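Local coordinates for protein alpha-L-rhamnosidase (Aspergillus terreus, PDB 6GSZ) that probably hydrolyses terminal non-reducing alpha-L-rhamnose residues from alpha-L-rhamnosides, as a calcium-binding, glycosylated fungal glycosidase, at residues A[112-117]-A[228-233]; A[145-150]-A[233-238]; A[149-154]-A[185-190]. One frame throughout, in Å; residues are numbered along the deposited sequence. Where two conformers were deposited one is given.

Interaction 1: residues A[112-117]-A[228-233]; sequences HDAVVI and GLLSLL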
loop_
_atom_site.group_PDB
_atom_site.type_symbol
_atom_site.label_atom_id
_atom_site.label_comp_id
_atom_site.label_asym_id
_atom_site.label_seq_id
_atom_site.Cartn_x
_atom_site.Cartn_y
_atom_site.Cartn_z
ATOM N N HIS A 112 -10.102 -20.969 22.585
ATOM C CA HIS A 112 -10.262 -21.525 23.913
ATOM C C HIS A 112 -11.131 -20.546 24.715
ATOM O O HIS A 112 -12.191 -20.075 24.246
ATOM C CB HIS A 112 -8.865 -21.915 24.443
ATOM C CG HIS A 112 -8.347 -23.166 23.792
ATOM N ND1 HIS A 112 -8.293 -24.377 24.454
ATOM C CD2 HIS A 112 -7.859 -23.411 22.545
ATOM C CE1 HIS A 112 -7.829 -25.314 23.635
ATOM N NE2 HIS A 112 -7.567 -24.753 22.447
ATOM N N ASP A 113 -10.726 -20.179 25.897
ATOM C CA ASP A 113 -11.683 -19.356 26.684
ATOM C C ASP A 113 -11.353 -17.859 26.569
ATOM O O ASP A 113 -11.826 -17.055 27.335
ATOM C CB ASP A 113 -11.797 -19.822 28.142
ATOM C CG ASP A 113 -10.482 -20.051 28.866
ATOM O OD1 ASP A 113 -9.464 -20.279 28.176
ATOM O OD2 ASP A 113 -10.491 -20.025 30.132
ATOM N N ALA A 114 -10.556 -17.469 25.593
ATOM C CA ALA A 114 -10.193 -16.052 25.443
ATOM C C ALA A 114 -11.423 -15.265 25.012
ATOM O O ALA A 114 -12.166 -15.679 24.105
ATOM C CB ALA A 114 -9.065 -15.874 24.491
ATOM N N VAL A 115 -11.642 -14.147 25.709
ATOM C CA VAL A 115 -12.732 -13.224 25.390
ATOM C C VAL A 115 -12.184 -11.791 25.323
ATOM O O VAL A 115 -11.087 -11.468 25.811
ATOM C CB VAL A 115 -13.883 -13.306 26.407
ATOM C CG1 VAL A 115 -14.474 -14.706 26.444
ATOM C CG2 VAL A 115 -13.470 -12.834 27.788
ATOM N N VAL A 116 -12.943 -10.933 24.651
ATOM C CA VAL A 116 -12.580 -9.527 24.617
ATOM C C VAL A 116 -12.821 -8.938 26.009
ATOM O O VAL A 116 -13.933 -9.092 26.527
ATOM C CB VAL A 116 -13.351 -8.739 23.545
ATOM C CG1 VAL A 116 -13.014 -7.258 23.588
ATOM C CG2 VAL A 116 -13.117 -9.303 22.155
ATOM N N ILE A 117 -11.800 -8.252 26.547
ATOM C CA ILE A 117 -11.972 -7.607 27.826
ATOM C C ILE A 117 -11.802 -6.101 27.690
ATOM O O ILE A 117 -11.118 -5.589 26.816
ATOM C CB ILE A 117 -11.024 -8.180 28.872
ATOM C CG1 ILE A 117 -9.561 -7.953 28.501
ATOM C CG2 ILE A 117 -11.373 -9.637 29.132
ATOM C CD1 ILE A 117 -8.594 -8.367 29.590
ATOM N N GLY A 228 -10.876 -2.406 23.912
ATOM C CA GLY A 228 -10.942 -3.813 24.213
ATOM C C GLY A 228 -9.710 -4.585 23.775
ATOM O O GLY A 228 -9.050 -4.187 22.812
ATOM N N LEU A 229 -9.443 -5.694 24.460
ATOM C CA LEU A 229 -8.269 -6.545 24.189
ATOM C C LEU A 229 -8.753 -7.996 24.057
ATOM O O LEU A 229 -9.512 -8.491 24.882
ATOM C CB LEU A 229 -7.317 -6.469 25.392
ATOM C CG LEU A 229 -6.138 -7.437 25.370
ATOM C CD1 LEU A 229 -5.215 -7.158 24.200
ATOM C CD2 LEU A 229 -5.405 -7.430 26.681
ATOM N N LEU A 230 -8.272 -8.697 23.021
ATOM C CA LEU A 230 -8.419 -10.152 22.933
ATOM C C LEU A 230 -7.015 -10.745 22.845
ATOM O O LEU A 230 -6.250 -10.375 21.924
ATOM C CB LEU A 230 -9.222 -10.505 21.678
ATOM C CG LEU A 230 -9.416 -12.017 21.431
ATOM C CD1 LEU A 230 -10.258 -12.651 22.556
ATOM C CD2 LEU A 230 -10.051 -12.265 20.068
ATOM N N SER A 231 -6.709 -11.737 23.685
ATOM C CA SER A 231 -5.347 -12.279 23.782
ATOM C C SER A 231 -5.430 -13.762 24.166
ATOM O O SER A 231 -6.174 -14.095 25.072
ATOM C CB SER A 231 -4.545 -11.465 24.783
ATOM O OG SER A 231 -3.186 -11.882 24.893
ATOM N N LEU A 232 -4.620 -14.603 23.545
ATOM C CA LEU A 232 -4.424 -15.957 24.006
ATOM C C LEU A 232 -2.932 -16.272 23.916
ATOM O O LEU A 232 -2.357 -16.217 22.809
ATOM C CB LEU A 232 -5.234 -16.946 23.161
ATOM C CG LEU A 232 -5.119 -18.411 23.605
ATOM C CD1 LEU A 232 -5.726 -18.580 25.001
ATOM C CD2 LEU A 232 -5.729 -19.351 22.547
ATOM N N LEU A 233 -2.328 -16.644 25.040
ATOM C CA LEU A 233 -0.971 -17.159 25.108
ATOM C C LEU A 233 -1.056 -18.682 25.204
ATOM O O LEU A 233 -1.783 -19.209 26.031
ATOM C CB LEU A 233 -0.251 -16.592 26.328
ATOM C CG LEU A 233 1.210 -17.017 26.453
ATOM C CD1 LEU A 233 2.063 -16.266 25.466
ATOM C CD2 LEU A 233 1.716 -16.784 27.863
#
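His112 brings CB loosely to CD2 of Leu232, while its imidazole stacks on the ring of Tyr244. Two residues on, Ala114 turns its methyl straight at the strand 228-233: CB sits 3.4 Å from the carbonyl O of Ser231 and packs between CD1 of Leu230 and CB of Leu232. Val115 starts its side chain away from the strand, but its backbone carries packing of its own, since CD1 of Leu230 reaches to 3.5 Å from the Val115 carbonyl carbon. Leu230 gets there by holding CG anti to its backbone N (chi1 178°), which swings a branch back over the segment 112-117. Val116 crosses Leu230 at about a right angle, CG2 against CB at 4.1 Å, while its CG1 lies by the backbone of Leu229 and near CA of Gly228. Its CA also approaches the Leu229 carbonyl O at 3.2 Å in a CA-H...O contact. At Ile117 the two chains finally pair. Ile117 N donates to Leu229 O at 2.8 Å, and Leu229 N answers to Ile117 O at 2.9 Å, making one antiparallel hydrogen-bonded bridge. Beside it the two side chains run alongside and point the same way, CG1 of Ile117 meeting CB of Leu229. Ile117 and Leu229 both rest on Phe134 of strand 132-140 and on Trp251. Ser247 links the two chains further back, its hydroxyl bonded to Val115 O and Ser231 N and its backbone bonded to the same two residues. The segment 112-117 thus borders one edge of strand 228-237 at this end, while strand 144-154 pairs along the other edge, and Val116 hydrogen-bonds onward to Leu294 of strand 291-294.

Interaction 2: residues A[145-150]-A[233-238]; sequences VSARLY and LVVTKS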
loop_
_atom_site.group_PDB
_atom_site.type_symbol
_atom_site.label_atom_id
_atom_site.label_comp_id
_atom_site.label_asym_id
_atom_site.label_seq_id
_atom_site.Cartn_x
_atom_site.Cartn_y
_atom_site.Cartn_z
ATOM N N VAL A 145 8.832 -25.900 25.221
ATOM C CA VAL A 145 9.605 -25.913 23.983
ATOM C C VAL A 145 9.237 -24.761 23.040
ATOM O O VAL A 145 10.082 -24.370 22.220
ATOM C CB VAL A 145 9.489 -27.266 23.263
ATOM C CG1 VAL A 145 10.098 -28.386 24.114
ATOM C CG2 VAL A 145 8.065 -27.590 22.825
ATOM N N SER A 146 8.010 -24.245 23.122
ATOM C CA SER A 146 7.586 -23.155 22.224
ATOM C C SER A 146 6.405 -22.424 22.842
ATOM O O SER A 146 5.712 -22.985 23.689
ATOM C CB SER A 146 7.277 -23.651 20.811
ATOM O OG SER A 146 6.164 -24.514 20.822
ATOM N N ALA A 147 6.195 -21.177 22.396
ATOM C CA ALA A 147 5.048 -20.443 22.863
ATOM C C ALA A 147 4.604 -19.458 21.787
ATOM O O ALA A 147 5.433 -18.928 21.029
ATOM C CB ALA A 147 5.341 -19.754 24.185
ATOM N N ARG A 148 3.290 -19.207 21.784
ATOM C CA ARG A 148 2.674 -18.278 20.849
ATOM C C ARG A 148 1.762 -17.294 21.577
ATOM O O ARG A 148 1.119 -17.648 22.545
ATOM C CB ARG A 148 1.812 -19.016 19.818
ATOM C CG ARG A 148 2.569 -20.018 18.956
ATOM C CD ARG A 148 3.537 -19.350 17.993
ATOM N NE ARG A 148 4.237 -20.310 17.176
ATOM C CZ ARG A 148 5.469 -20.796 17.420
ATOM N NH1 ARG A 148 6.202 -20.366 18.439
ATOM N NH2 ARG A 148 5.975 -21.686 16.571
ATOM N N LEU A 149 1.740 -16.050 21.080
ATOM C CA LEU A 149 0.742 -15.062 21.499
ATOM C C LEU A 149 -0.117 -14.735 20.288
ATOM O O LEU A 149 0.439 -14.365 19.228
ATOM C CB LEU A 149 1.388 -13.784 22.026
ATOM C CG LEU A 149 0.389 -12.742 22.517
ATOM C CD1 LEU A 149 -0.363 -13.223 23.762
ATOM C CD2 LEU A 149 1.088 -11.435 22.805
ATOM N N TYR A 150 -1.428 -14.878 20.445
ATOM C CA TYR A 150 -2.420 -14.526 19.458
ATOM C C TYR A 150 -3.191 -13.333 20.002
ATOM O O TYR A 150 -3.645 -13.385 21.172
ATOM C CB TYR A 150 -3.359 -15.696 19.243
ATOM C CG TYR A 150 -2.654 -16.956 18.841
ATOM C CD1 TYR A 150 -2.257 -17.144 17.532
ATOM C CD2 TYR A 150 -2.397 -17.984 19.730
ATOM C CE1 TYR A 150 -1.641 -18.319 17.132
ATOM C CE2 TYR A 150 -1.795 -19.167 19.324
ATOM C CZ TYR A 150 -1.406 -19.339 18.008
ATOM O OH TYR A 150 -0.821 -20.544 17.667
ATOM N N LEU A 233 -2.328 -16.644 25.040
ATOM C CA LEU A 233 -0.971 -17.159 25.108
ATOM C C LEU A 233 -1.056 -18.682 25.204
ATOM O O LEU A 233 -1.783 -19.209 26.031
ATOM C CB LEU A 233 -0.251 -16.592 26.328
ATOM C CG LEU A 233 1.210 -17.017 26.453
ATOM C CD1 LEU A 233 2.063 -16.266 25.466
ATOM C CD2 LEU A 233 1.716 -16.784 27.863
ATOM N N VAL A 234 -0.385 -19.379 24.281
ATOM C CA VAL A 234 -0.370 -20.831 24.254
ATOM C C VAL A 234 1.083 -21.272 24.442
ATOM O O VAL A 234 1.943 -20.951 23.595
ATOM C CB VAL A 234 -0.942 -21.370 22.932
ATOM C CG1 VAL A 234 -1.014 -22.887 22.989
ATOM C CG2 VAL A 234 -2.315 -20.804 22.622
ATOM N N VAL A 235 1.353 -22.046 25.488
ATOM C CA VAL A 235 2.673 -22.570 25.760
ATOM C C VAL A 235 2.637 -24.085 25.536
ATOM O O VAL A 235 1.751 -24.765 26.043
ATOM C CB VAL A 235 3.111 -22.255 27.215
ATOM C CG1 VAL A 235 4.503 -22.784 27.490
ATOM C CG2 VAL A 235 3.019 -20.773 27.539
ATOM N N THR A 236 3.528 -24.568 24.669
ATOM C CA THR A 236 3.646 -25.997 24.411
ATOM C C THR A 236 4.754 -26.561 25.301
ATOM O O THR A 236 5.895 -26.153 25.226
ATOM C CB THR A 236 3.981 -26.271 22.943
ATOM O OG1 THR A 236 2.928 -25.692 22.171
ATOM C CG2 THR A 236 4.120 -27.753 22.655
ATOM N N LYS A 237 4.361 -27.493 26.157
ATOM C CA LYS A 237 5.263 -28.128 27.077
ATOM C C LYS A 237 6.053 -29.232 26.365
ATOM O O LYS A 237 5.712 -29.669 25.251
ATOM C CB LYS A 237 4.467 -28.658 28.267
ATOM C CG LYS A 237 3.954 -27.565 29.192
ATOM C CD LYS A 237 3.053 -28.110 30.261
ATOM C CE LYS A 237 1.639 -28.352 29.780
ATOM N NZ LYS A 237 0.910 -29.310 30.651
ATOM N N SER A 238 7.096 -29.696 27.050
ATOM C CA SER A 238 8.032 -30.687 26.547
ATOM C C SER A 238 7.324 -31.990 26.137
ATOM O O SER A 238 7.776 -32.653 25.232
ATOM C CB SER A 238 9.129 -30.942 27.573
ATOM O OG SER A 238 9.969 -29.797 27.687
#
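In one of its two conformers Leu233 bends CD1 back over the backbone of Arg148, 3.4 Å from its carbonyl O, and its CB touches CD1 of Leu149. Val234 follows with paired backbone bonds to Arg148, both 2.9 Å. On the face it shares with Arg148, its CG2 comes in the ring plane to the edge of Tyr150, 3.7 Å from CE2. The tyrosine is placed there by chi1 -57°, which sets CG anti to its carbonyl carbon. The Arg148 chain leads away to a salt bridge with Glu102, and NH1 also bonds Ala147 O from well above that carbonyl's plane. Val235 occupies the other face, its CG2 beside the methyl of Ala147. Thr236 faces two residues at once: its N donates to Ser146 O at 2.9 Å, and its O receives the nearly straight N-H of Val145 (176°). CB of Thr236 lies 3.5 Å from Ser146 OG, and its CG2 meets CG2 of Val145. Ser238 closes the contact with OG against Val145 CG1, while that OG is hydrogen-bonded to Ser143 OG. Two residues opposite one make this a classic beta bulge, where strands 144-154 and 228-237 pair in the mixed sheet of the alpha-L-rhamnosidase N-terminal domain.

Interaction 3: residues A[149-154]-A[185-190]; sequences LYITAL and NTYDVT. With CA (calcium ion), chain L.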
loop_
_atom_site.group_PDB
_atom_site.type_symbol
_atom_site.label_atom_id
_atom_site.label_comp_id
_atom_site.label_asym_id
_atom_site.label_seq_id
_atom_site.Cartn_x
_atom_site.Cartn_y
_atom_site.Cartn_z
ATOM N N LEU A 149 1.740 -16.050 21.080
ATOM C CA LEU A 149 0.742 -15.062 21.499
ATOM C C LEU A 149 -0.117 -14.735 20.288
ATOM O O LEU A 149 0.439 -14.365 19.228
ATOM C CB LEU A 149 1.388 -13.784 22.026
ATOM C CG LEU A 149 0.389 -12.742 22.517
ATOM C CD1 LEU A 149 -0.363 -13.223 23.762
ATOM C CD2 LEU A 149 1.088 -11.435 22.805
ATOM N N TYR A 150 -1.428 -14.878 20.445
ATOM C CA TYR A 150 -2.420 -14.526 19.458
ATOM C C TYR A 150 -3.191 -13.333 20.002
ATOM O O TYR A 150 -3.645 -13.385 21.172
ATOM C CB TYR A 150 -3.359 -15.696 19.243
ATOM C CG TYR A 150 -2.654 -16.956 18.841
ATOM C CD1 TYR A 150 -2.257 -17.144 17.532
ATOM C CD2 TYR A 150 -2.397 -17.984 19.730
ATOM C CE1 TYR A 150 -1.641 -18.319 17.132
ATOM C CE2 TYR A 150 -1.795 -19.167 19.324
ATOM C CZ TYR A 150 -1.406 -19.339 18.008
ATOM O OH TYR A 150 -0.821 -20.544 17.667
ATOM N N ILE A 151 -3.259 -12.213 19.276
ATOM C CA ILE A 151 -3.714 -10.990 19.915
ATOM C C ILE A 151 -4.305 -10.028 18.904
ATOM O O ILE A 151 -3.806 -9.895 17.772
ATOM C CB ILE A 151 -2.539 -10.363 20.687
ATOM C CG1 ILE A 151 -2.948 -9.073 21.400
ATOM C CG2 ILE A 151 -1.311 -10.178 19.817
ATOM C CD1 ILE A 151 -1.989 -8.632 22.497
ATOM N N THR A 152 -5.341 -9.325 19.328
ATOM C CA THR A 152 -5.849 -8.184 18.625
ATOM C C THR A 152 -6.490 -7.224 19.614
ATOM O O THR A 152 -6.552 -7.480 20.809
ATOM C CB THR A 152 -6.837 -8.561 17.514
ATOM O OG1 THR A 152 -7.013 -7.437 16.652
ATOM C CG2 THR A 152 -8.181 -9.036 18.013
ATOM N N ALA A 153 -6.955 -6.086 19.102
ATOM C CA ALA A 153 -7.621 -5.108 19.947
ATOM C C ALA A 153 -8.827 -4.533 19.234
ATOM O O ALA A 153 -8.878 -4.486 17.977
ATOM C CB ALA A 153 -6.673 -3.974 20.260
ATOM N N LEU A 154 -9.771 -4.069 20.041
ATOM C CA LEU A 154 -10.797 -3.157 19.584
ATOM C C LEU A 154 -10.196 -1.763 19.776
ATOM O O LEU A 154 -10.371 -1.119 20.834
ATOM C CB LEU A 154 -12.082 -3.385 20.368
ATOM C CG LEU A 154 -12.942 -4.565 19.939
ATOM C CD1 LEU A 154 -12.201 -5.881 19.983
ATOM C CD2 LEU A 154 -14.212 -4.575 20.790
ATOM N N ASN A 185 -3.009 -10.928 15.191
ATOM C CA ASN A 185 -1.605 -11.191 14.964
ATOM C C ASN A 185 -1.100 -12.375 15.771
ATOM O O ASN A 185 -1.613 -12.651 16.853
ATOM C CB ASN A 185 -0.741 -9.958 15.155
ATOM C CG ASN A 185 -1.275 -8.790 14.357
ATOM O OD1 ASN A 185 -1.604 -7.720 14.908
ATOM N ND2 ASN A 185 -1.425 -8.991 13.054
ATOM N N THR A 186 -0.071 -13.037 15.259
ATOM C CA THR A 186 0.555 -14.172 15.883
ATOM C C THR A 186 2.045 -13.885 16.076
ATOM O O THR A 186 2.743 -13.458 15.125
ATOM C CB THR A 186 0.382 -15.431 15.026
ATOM O OG1 THR A 186 -1.005 -15.677 14.818
ATOM C CG2 THR A 186 1.009 -16.633 15.711
ATOM N N TYR A 187 2.559 -14.154 17.288
ATOM C CA TYR A 187 3.958 -13.929 17.599
ATOM C C TYR A 187 4.546 -15.182 18.249
ATOM O O TYR A 187 3.902 -15.835 19.091
ATOM C CB TYR A 187 4.097 -12.769 18.579
ATOM C CG TYR A 187 3.534 -11.473 18.057
ATOM C CD1 TYR A 187 4.265 -10.658 17.193
ATOM C CD2 TYR A 187 2.265 -11.037 18.423
ATOM C CE1 TYR A 187 3.749 -9.469 16.689
ATOM C CE2 TYR A 187 1.766 -9.823 17.973
ATOM C CZ TYR A 187 2.505 -9.005 17.129
ATOM O OH TYR A 187 2.027 -7.798 16.714
ATOM N N ASP A 188 5.814 -15.438 17.932
ATOM C CA ASP A 188 6.584 -16.469 18.613
ATOM C C ASP A 188 7.238 -15.841 19.849
ATOM O O ASP A 188 8.158 -15.035 19.740
ATOM C CB ASP A 188 7.611 -17.075 17.679
ATOM C CG ASP A 188 8.529 -18.089 18.334
ATOM O OD1 ASP A 188 8.406 -18.294 19.561
ATOM O OD2 ASP A 188 9.373 -18.674 17.593
ATOM N N VAL A 189 6.674 -16.139 21.014
ATOM C CA VAL A 189 7.122 -15.529 22.270
ATOM C C VAL A 189 7.924 -16.526 23.122
ATOM O O VAL A 189 8.155 -16.285 24.314
ATOM C CB VAL A 189 5.955 -14.911 23.051
ATOM C CG1 VAL A 189 5.276 -13.844 22.235
ATOM C CG2 VAL A 189 4.965 -15.939 23.536
ATOM N N THR A 190 8.413 -17.605 22.527
ATOM C CA THR A 190 9.182 -18.639 23.218
ATOM C C THR A 190 10.284 -18.021 24.089
ATOM O O THR A 190 10.440 -18.432 25.253
ATOM C CB THR A 190 9.830 -19.590 22.207
ATOM O OG1 THR A 190 8.770 -20.145 21.423
ATOM C CG2 THR A 190 10.591 -20.725 22.864
HETATM CA CA CA L . 11.000 -18.307 15.981
HETATM O O HOH W 1 11.820 -18.336 18.571
HETATM O O HOH W 2 12.167 -20.615 16.552
HETATM O O HOH W 3 9.849 -20.190 15.084
HETATM O O HOH W 4 11.247 -15.785 17.116
#
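Tyr150 lays one edge of its ring along Thr186, the two side chains side by side and pointing the same way. OG1 of the threonine sits near the ring plane, 3.3 Å from CD1, and its CG2 is 3.4 Å from CE1. On the other face of the sheet Ile151 brings CG2 in plane to the edge of the Tyr187 ring, 3.6 Å from CE2; chi1 of -179° sends CG1 anti to the backbone N and leaves the CG2 branch for the tyrosine. The Tyr187 hydroxyl and Asn185 OD1 both hydrogen-bond the hydroxyl of Tyr157, which ties this face to strand 156-161. Leu149 contributes CB, packed on CG1 of Val189 at 3.9 Å. Between these side chains run four backbone bonds, a reciprocal pair joining Leu149 with Tyr187 and another joining Ile151 with Asn185.

At the end of strand 182-188 the chain turns at Asp188, whose two carboxylate oxygens have separate tasks. OD1 accepts from Thr190 N at 3.0 Å and from Thr190 OG1 at 2.7 Å, while OD2 binds the calcium ion at 2.3 Å, with four waters as further ligands. The carboxylate is thereby gripped on both oxygens, which would help hold it toward the metal. The strand ends here in an Asx turn whose aspartate carries a largely hydrated calcium site.

Interactions 2 and 3 pair neighbouring strands of one sheet, and interaction 1 adds segment 112-117 alongside strand 228-237. Interactions 1 and 2 meet on that strand at Leu233, which makes its contacts in interaction 2; interactions 2 and 3 share Leu149 and Tyr150. The strands are stitched by Leu232 N to Tyr150 O at 2.8 Å and Gly228 O to Leu154 N at 2.9 Å. Ala147 N meets Thr190 OG1 at 2.9 Å, bringing the Asx turn to interaction 2. Centres lie about 15 Å apart for 1 and 2, about 10 Å for 1 and 3. The calcium ion belongs to interaction 3, yet the Arg148 side chain comes within about 6 Å of it.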